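Erythromycin dehydratase (Saccharopolyspora erythraea, PDB 3EL6) probably dehydrates a beta-hydroxyacyl intermediate to the unsaturated acyl chain, as a dehydratase domain of the erythromycin polyketide synthase. Local coordinates at residues A[97-102]-A[152-157]; A[253-258]-A[294-299]. One frame throughout, in Å; residues are numbered along the deposited sequence.

Interaction 1 of 2, residues A[97-102]-A[152-157]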
ATOM      1  N   VAL A  97       2.420   7.394 -18.654  1.00 18.03           N
ATOM      2  CA  VAL A  97       1.289   7.968 -19.400  1.00 18.27           C
ATOM      3  C   VAL A  97       0.005   7.780 -18.648  1.00 18.94           C
ATOM      4  O   VAL A  97      -0.324   6.684 -18.163  1.00 18.36           O
ATOM      5  CB  VAL A  97       1.153   7.328 -20.832  1.00 19.16           C
ATOM      6  CG1 VAL A  97      -0.121   7.767 -21.522  1.00 19.06           C
ATOM      7  CG2 VAL A  97       2.388   7.790 -21.648  1.00 20.24           C
ATOM      8  N   LEU A  98      -0.746   8.862 -18.578  1.00 19.48           N
ATOM      9  CA  LEU A  98      -2.078   8.803 -17.993  1.00 21.13           C
ATOM     10  C   LEU A  98      -3.020   8.490 -19.143  1.00 21.39           C
ATOM     11  O   LEU A  98      -3.428   9.377 -19.897  1.00 22.13           O
ATOM     12  CB  LEU A  98      -2.342  10.147 -17.321  1.00 20.52           C
ATOM     13  CG  LEU A  98      -2.927  10.325 -15.947  1.00 27.97           C
ATOM     14  CD1 LEU A  98      -3.525  11.749 -15.695  1.00 23.07           C
ATOM     15  CD2 LEU A  98      -3.744   9.142 -15.294  1.00 25.52           C
ATOM     16  N   GLU A  99      -3.309   7.196 -19.359  1.00 20.86           N
ATOM     17  CA  GLU A  99      -4.177   6.823 -20.437  1.00 22.60           C
ATOM     18  C   GLU A  99      -5.572   7.405 -20.274  1.00 21.54           C
ATOM     19  O   GLU A  99      -6.179   7.864 -21.229  1.00 22.49           O
ATOM     20  CB  GLU A  99      -4.268   5.300 -20.540  1.00 23.22           C
ATOM     21  CG  GLU A  99      -5.232   4.898 -21.598  1.00 29.85           C
ATOM     22  CD  GLU A  99      -5.051   3.455 -21.943  1.00 38.67           C
ATOM     23  OE1 GLU A  99      -4.060   3.150 -22.644  1.00 41.75           O
ATOM     24  OE2 GLU A  99      -5.918   2.655 -21.509  1.00 41.59           O
ATOM     25  N   GLU A 100      -6.092   7.418 -19.061  1.00 20.46           N
ATOM     26  CA  GLU A 100      -7.308   8.199 -18.774  1.00 23.21           C
ATOM     27  C   GLU A 100      -7.315   8.582 -17.315  1.00 22.76           C
ATOM     28  O   GLU A 100      -6.763   7.847 -16.462  1.00 20.63           O
ATOM     29  CB  GLU A 100      -8.511   7.288 -19.051  1.00 25.87           C
ATOM     30  CG  GLU A 100      -9.841   7.725 -18.485  1.00 32.70           C
ATOM     31  CD  GLU A 100     -10.928   6.647 -18.655  1.00 44.10           C
ATOM     32  OE1 GLU A 100     -10.755   5.538 -18.082  1.00 48.50           O
ATOM     33  OE2 GLU A 100     -11.956   6.913 -19.346  1.00 45.91           O
ATOM     34  N   LEU A 101      -7.882   9.749 -17.019  1.00 22.39           N
ATOM     35  CA  LEU A 101      -8.246  10.081 -15.614  1.00 21.68           C
ATOM     36  C   LEU A 101      -9.582  10.742 -15.631  1.00 23.06           C
ATOM     37  O   LEU A 101      -9.792  11.758 -16.363  1.00 22.51           O
ATOM     38  CB  LEU A 101      -7.170  10.977 -14.971  1.00 21.02           C
ATOM     39  CG  LEU A 101      -7.409  11.114 -13.452  1.00 21.15           C
ATOM     40  CD1 LEU A 101      -6.987   9.818 -12.748  1.00 24.50           C
ATOM     41  CD2 LEU A 101      -6.625  12.313 -12.954  1.00 25.65           C
ATOM     42  N   VAL A 102     -10.528  10.163 -14.883  1.00 22.55           N
ATOM     43  CA  VAL A 102     -11.876  10.697 -14.825  1.00 24.19           C
ATOM     44  C   VAL A 102     -12.062  11.284 -13.438  1.00 25.31           C
ATOM     45  O   VAL A 102     -11.822  10.609 -12.412  1.00 25.51           O
ATOM     46  CB  VAL A 102     -12.905   9.592 -15.077  1.00 25.07           C
ATOM     47  CG1 VAL A 102     -14.316  10.161 -14.980  1.00 26.91           C
ATOM     48  CG2 VAL A 102     -12.663   9.022 -16.447  1.00 26.78           C
ATOM     49  N   THR A 152     -10.353   8.313 -10.806  1.00 22.67           N
ATOM     50  CA  THR A 152      -9.851   6.997 -11.131  1.00 22.87           C
ATOM     51  C   THR A 152      -9.411   7.004 -12.584  1.00 21.41           C
ATOM     52  O   THR A 152      -9.966   7.747 -13.416  1.00 22.37           O
ATOM     53  CB  THR A 152     -10.932   5.902 -10.926  1.00 25.26           C
ATOM     54  OG1 THR A 152     -10.318   4.614 -11.080  1.00 27.92           O
ATOM     55  CG2 THR A 152     -12.037   6.045 -11.954  1.00 26.86           C
ATOM     56  N   GLY A 153      -8.410   6.210 -12.901  1.00 20.62           N
ATOM     57  CA  GLY A 153      -7.922   6.185 -14.281  1.00 20.71           C
ATOM     58  C   GLY A 153      -6.999   5.009 -14.518  1.00 20.86           C
ATOM     59  O   GLY A 153      -7.020   4.015 -13.754  1.00 19.02           O
ATOM     60  N   THR A 154      -6.160   5.145 -15.540  1.00 19.06           N
ATOM     61  CA  THR A 154      -5.316   4.068 -16.026  1.00 20.45           C
ATOM     62  C   THR A 154      -3.966   4.639 -16.412  1.00 19.95           C
ATOM     63  O   THR A 154      -3.909   5.696 -17.069  1.00 21.56           O
ATOM     64  CB  THR A 154      -6.008   3.418 -17.278  1.00 21.46           C
ATOM     65  OG1 THR A 154      -7.284   2.882 -16.882  1.00 23.87           O
ATOM     66  CG2 THR A 154      -5.124   2.304 -17.909  1.00 22.24           C
ATOM     67  N   LEU A 155      -2.885   3.982 -15.978  1.00 18.46           N
ATOM     68  CA  LEU A 155      -1.527   4.374 -16.285  1.00 17.29           C
ATOM     69  C   LEU A 155      -1.045   3.432 -17.361  1.00 17.84           C
ATOM     70  O   LEU A 155      -1.343   2.198 -17.320  1.00 18.60           O
ATOM     71  CB  LEU A 155      -0.595   4.171 -15.055  1.00 16.13           C
ATOM     72  CG  LEU A 155      -1.023   5.105 -13.856  1.00 17.12           C
ATOM     73  CD1 LEU A 155      -0.112   4.690 -12.702  1.00 20.50           C
ATOM     74  CD2 LEU A 155      -0.767   6.586 -14.315  1.00 17.02           C
ATOM     75  N   ALA A 156      -0.262   3.947 -18.293  1.00 19.00           N
ATOM     76  CA  ALA A 156       0.234   3.076 -19.389  1.00 18.83           C
ATOM     77  C   ALA A 156       1.642   3.473 -19.766  1.00 19.16           C
ATOM     78  O   ALA A 156       2.240   4.403 -19.221  1.00 17.86           O
ATOM     79  CB  ALA A 156      -0.640   3.247 -20.606  1.00 19.16           C
ATOM     80  N   GLN A 157       2.135   2.828 -20.816  1.00 17.28           N
ATOM     81  CA  GLN A 157       3.529   2.960 -21.217  1.00 17.59           C
ATOM     82  C   GLN A 157       3.827   4.281 -21.993  1.00 18.45           C
ATOM     83  O   GLN A 157       2.973   4.793 -22.697  1.00 18.52           O
ATOM     84  CB  GLN A 157       3.904   1.779 -22.149  1.00 18.78           C
ATOM     85  CG  GLN A 157       3.685   0.389 -21.429  1.00 18.45           C
ATOM     86  CD  GLN A 157       2.315  -0.231 -21.515  1.00 18.31           C
ATOM     87  OE1 GLN A 157       1.331   0.369 -21.965  1.00 19.91           O
ATOM     88  NE2 GLN A 157       2.235  -1.517 -21.079  1.00 19.50           N
TER
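Glu99 and Glu100 both face Thr154, the signature of a classic beta bulge, and the antiparallel ladder between 97-102 and 152-157 shifts its register by one residue there. Before the bulge Val97 and Ala156 form a hydrogen-bonded pair, with Ala156 N 2.7 Å from Val97 O. Beyond it the strand axes of 100-102 and 152-156 run at 168°, and the bonds are regular: Thr154 N reaches Glu100 O at 2.9 Å, and Val102 N meets Thr152 O almost straight, with an N-H...O angle of 176°. At the bulge itself, Thr154 O receives two weak bonds, one from Glu99 N at 2.8 Å and badly bent, the other from Glu100 N, straighter but long.

Glu99 repays following outward. Its CB rests 3.5 Å from Thr154 O and also touches Thr154 CG2. CG lies anti to the backbone N (chi1 176°) and the chain stays extended, which carries it alongside Thr154, both side chains pointing the same way. CD comes near Thr154 CG2, and at the carboxylate the two oxygens part: OE2 lies 3.7 Å from Thr154 CG2, while OE1 is 4.0 Å from Ala156 CB. Across this contact the acid therefore meets methyl groups; its charge has a long, weak ion pair with Arg128.

On the face of Leu98, Leu101 and Leu155, Leu98 CD2 packs 4.0 Å from Leu155 CD2. Gly153 pairs with Leu101 without adding a side chain to this face; its CA makes a CA-H...O contact with Glu100 O. Leu98 and Leu101 lean on helix 79-93 through Val83, as expected where a hotdog sheet wraps its helix. Strand 129-137 flanks 152-157 on its other edge, and strand 251-259 continues the sheet beyond 97-102.

Interaction 2 of 2, residues A[253-258]-A[294-299]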
ATOM      1  N   ALA A 253     -12.598  14.858 -17.713  1.00 27.72           N
ATOM      2  CA  ALA A 253     -11.937  13.634 -18.160  1.00 26.26           C
ATOM      3  C   ALA A 253     -10.735  14.028 -18.967  1.00 25.80           C
ATOM      4  O   ALA A 253     -10.865  14.857 -19.901  1.00 26.48           O
ATOM      5  CB  ALA A 253     -12.895  12.801 -19.040  1.00 27.04           C
ATOM      6  N   TRP A 254      -9.572  13.484 -18.618  1.00 22.67           N
ATOM      7  CA  TRP A 254      -8.370  13.739 -19.372  1.00 22.33           C
ATOM      8  C   TRP A 254      -7.955  12.430 -20.023  1.00 22.99           C
ATOM      9  O   TRP A 254      -7.815  11.414 -19.335  1.00 22.55           O
ATOM     10  CB  TRP A 254      -7.249  14.161 -18.434  1.00 23.39           C
ATOM     11  CG  TRP A 254      -7.439  15.538 -17.760  1.00 24.10           C
ATOM     12  CD1 TRP A 254      -8.359  15.866 -16.808  1.00 24.34           C
ATOM     13  CD2 TRP A 254      -6.606  16.690 -17.943  1.00 24.58           C
ATOM     14  NE1 TRP A 254      -8.155  17.181 -16.401  1.00 22.91           N
ATOM     15  CE2 TRP A 254      -7.086  17.698 -17.082  1.00 23.48           C
ATOM     16  CE3 TRP A 254      -5.504  16.953 -18.724  1.00 23.77           C
ATOM     17  CZ2 TRP A 254      -6.509  18.970 -17.016  1.00 27.22           C
ATOM     18  CZ3 TRP A 254      -4.910  18.246 -18.653  1.00 29.50           C
ATOM     19  CH2 TRP A 254      -5.427  19.219 -17.806  1.00 23.86           C
ATOM     20  N   ASN A 255      -7.736  12.454 -21.341  1.00 24.59           N
ATOM     21  CA  ASN A 255      -7.517  11.232 -22.141  1.00 24.36           C
ATOM     22  C   ASN A 255      -6.168  11.283 -22.808  1.00 24.88           C
ATOM     23  O   ASN A 255      -5.871  12.232 -23.554  1.00 25.91           O
ATOM     24  CB  ASN A 255      -8.621  11.072 -23.229  1.00 25.97           C
ATOM     25  CG  ASN A 255     -10.000  10.912 -22.640  1.00 29.30           C
ATOM     26  OD1 ASN A 255     -10.887  11.758 -22.825  1.00 36.12           O
ATOM     27  ND2 ASN A 255     -10.200   9.843 -21.924  1.00 26.08           N
ATOM     28  N   THR A 256      -5.328  10.304 -22.493  1.00 22.96           N
ATOM     29  CA  THR A 256      -4.007  10.171 -22.962  1.00 23.51           C
ATOM     30  C   THR A 256      -3.153  11.410 -22.731  1.00 23.95           C
ATOM     31  O   THR A 256      -2.874  12.179 -23.661  1.00 23.15           O
ATOM     32  CB  THR A 256      -3.914   9.668 -24.437  1.00 25.15           C
ATOM     33  OG1 THR A 256      -4.742   8.507 -24.591  1.00 28.14           O
ATOM     34  CG2 THR A 256      -2.474   9.287 -24.760  1.00 26.61           C
ATOM     35  N   VAL A 257      -2.671  11.529 -21.490  1.00 20.51           N
ATOM     36  CA  VAL A 257      -1.817  12.637 -21.124  1.00 20.85           C
ATOM     37  C   VAL A 257      -0.426  12.134 -21.144  1.00 20.09           C
ATOM     38  O   VAL A 257      -0.078  11.193 -20.393  1.00 21.56           O
ATOM     39  CB  VAL A 257      -2.155  13.176 -19.667  1.00 18.59           C
ATOM     40  CG1 VAL A 257      -1.278  14.409 -19.423  1.00 19.63           C
ATOM     41  CG2 VAL A 257      -3.655  13.474 -19.620  1.00 20.93           C
ATOM     42  N   THR A 258       0.409  12.691 -22.020  1.00 20.48           N
ATOM     43  CA  THR A 258       1.805  12.265 -22.073  1.00 21.33           C
ATOM     44  C   THR A 258       2.735  13.419 -21.686  1.00 23.57           C
ATOM     45  O   THR A 258       2.493  14.578 -22.072  1.00 23.70           O
ATOM     46  CB  THR A 258       2.216  11.770 -23.517  1.00 24.08           C
ATOM     47  OG1 THR A 258       2.314  12.924 -24.384  1.00 27.24           O
ATOM     48  CG2 THR A 258       1.156  10.782 -24.074  1.00 20.54           C
ATOM     49  N   VAL A 294      -2.221  15.927 -24.771  1.00 21.56           N
ATOM     50  CA  VAL A 294      -3.435  15.432 -24.203  1.00 20.97           C
ATOM     51  C   VAL A 294      -4.311  15.133 -25.409  1.00 23.68           C
ATOM     52  O   VAL A 294      -4.625  16.031 -26.257  1.00 23.60           O
ATOM     53  CB  VAL A 294      -4.169  16.483 -23.305  1.00 21.39           C
ATOM     54  CG1 VAL A 294      -5.603  15.939 -22.846  1.00 21.62           C
ATOM     55  CG2 VAL A 294      -3.293  16.951 -22.116  1.00 20.00           C
ATOM     56  N   ASP A 295      -4.647  13.857 -25.594  1.00 24.12           N
ATOM     57  CA  ASP A 295      -5.442  13.505 -26.784  1.00 26.19           C
ATOM     58  C   ASP A 295      -6.818  14.162 -26.762  1.00 26.73           C
ATOM     59  O   ASP A 295      -7.300  14.669 -27.804  1.00 27.22           O
ATOM     60  CB  ASP A 295      -5.598  11.986 -26.921  1.00 27.48           C
ATOM     61  CG  ASP A 295      -4.369  11.316 -27.500  1.00 34.58           C
ATOM     62  OD1 ASP A 295      -3.329  11.980 -27.774  1.00 41.20           O
ATOM     63  OD2 ASP A 295      -4.432  10.069 -27.716  1.00 43.06           O
ATOM     64  N   SER A 296      -7.481  14.163 -25.611  1.00 25.91           N
ATOM     65  CA  SER A 296      -8.669  14.994 -25.416  1.00 27.52           C
ATOM     66  C   SER A 296      -8.910  15.317 -23.968  1.00 28.03           C
ATOM     67  O   SER A 296      -8.765  14.442 -23.090  1.00 25.42           O
ATOM     68  CB  SER A 296      -9.974  14.376 -25.973  1.00 28.81           C
ATOM     69  OG  SER A 296     -10.041  13.025 -25.628  1.00 31.29           O
ATOM     70  N   LEU A 297      -9.274  16.584 -23.742  1.00 26.59           N
ATOM     71  CA  LEU A 297      -9.667  17.071 -22.448  1.00 28.34           C
ATOM     72  C   LEU A 297     -11.138  17.358 -22.632  1.00 28.56           C
ATOM     73  O   LEU A 297     -11.514  18.147 -23.527  1.00 27.04           O
ATOM     74  CB  LEU A 297      -8.975  18.416 -22.186  1.00 28.33           C
ATOM     75  CG  LEU A 297      -8.728  18.783 -20.728  1.00 31.79           C
ATOM     76  CD1 LEU A 297      -8.661  20.285 -20.495  1.00 31.53           C
ATOM     77  CD2 LEU A 297      -9.604  18.052 -19.741  1.00 29.36           C
ATOM     78  N   VAL A 298     -11.977  16.760 -21.804  1.00 29.17           N
ATOM     79  CA  VAL A 298     -13.429  16.877 -21.965  1.00 30.93           C
ATOM     80  C   VAL A 298     -14.011  17.660 -20.825  1.00 34.04           C
ATOM     81  O   VAL A 298     -13.666  17.437 -19.644  1.00 33.45           O
ATOM     82  CB  VAL A 298     -14.099  15.490 -21.955  1.00 30.28           C
ATOM     83  CG1 VAL A 298     -15.588  15.622 -22.265  1.00 31.47           C
ATOM     84  CG2 VAL A 298     -13.434  14.607 -22.929  1.00 30.90           C
ATOM     85  N   VAL A 299     -14.925  18.566 -21.157  1.00 36.88           N
ATOM     86  CA  VAL A 299     -15.612  19.335 -20.131  1.00 41.12           C
ATOM     87  C   VAL A 299     -17.069  18.885 -20.034  1.00 44.11           C
ATOM     88  O   VAL A 299     -17.654  18.399 -20.989  1.00 44.58           O
ATOM     89  CB  VAL A 299     -15.510  20.853 -20.399  1.00 41.28           C
ATOM     90  CG1 VAL A 299     -14.029  21.302 -20.451  1.00 40.48           C
ATOM     91  CG2 VAL A 299     -16.213  21.184 -21.719  1.00 42.44           C
TER
HETATM   92  O   HOH W   1      -1.488  12.485 -25.989  1.00 30.59           O
HETATM   93  O   HOH W   2      -7.186   8.954 -25.921  1.00 41.65           O
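Ala253 and Val298, and Asn255 and Ser296, are hydrogen-bonded pairs in an antiparallel ladder, where the axes of 253-258 and 296-299 lie at 179°, until Asp295 and Ser296 both face Asn255 in a classic beta bulge. There Asp295 N bonds Thr256 O at 3.1 Å, approaching from 40° out of the carbonyl plane, and makes a weak, bent bond to Asn255 O.

Leu297 CD2 sits over one face of the Trp254 indole, 3.6 Å from the centroid of the five-membered ring and 5° off its normal, a CH-pi contact. The two side chains lie alongside each other, pointing the same way. Val294 CG2 meets the six-membered ring at its edge, 4.0 Å from Trp254 CZ3. On the opposite side of the sheet, shared by Asn255 and Ser296, Ser296 OG lies 3.2 Å from Asn255 OD1. Asp295 OD2 approaches Thr256 CB to 3.3 Å, and one water donates to both Thr256 O and Asp295 OD1.

The chemistry thus varies with place: Trp254 and Leu297 pack against Ala234 of helix 227-235, the other face sets the apolar pair Ala253 and Val298 beside polar Asn255 and Ser296, and water and carboxylate gather at the bulge.

How the interactions relate
Interactions 1 and 2 are successive strand pairings about one seam: strands 97-103 and 251-259 are neighbours, joined by probable backbone hydrogen bonds from Val257 N to Leu98 O and from Trp254 N to Leu101 O, each 2.8 Å. In the double hotdog fold this seam is where the two hotdogs probably meet side by side. Both contacts are partly buried, their centres about 10 Å apart, and each contains a classic bulge. A G1 bulge at Thr256 and Val257, opposite Leu98, lies between them. Their buried faces differ: leucines against helix 79-93 in interaction 1, an indole with leucine against helix 227-235 in interaction 2. Interaction 2 adds a water that bridges Thr256 O and Asp295 OD1 at its bulge.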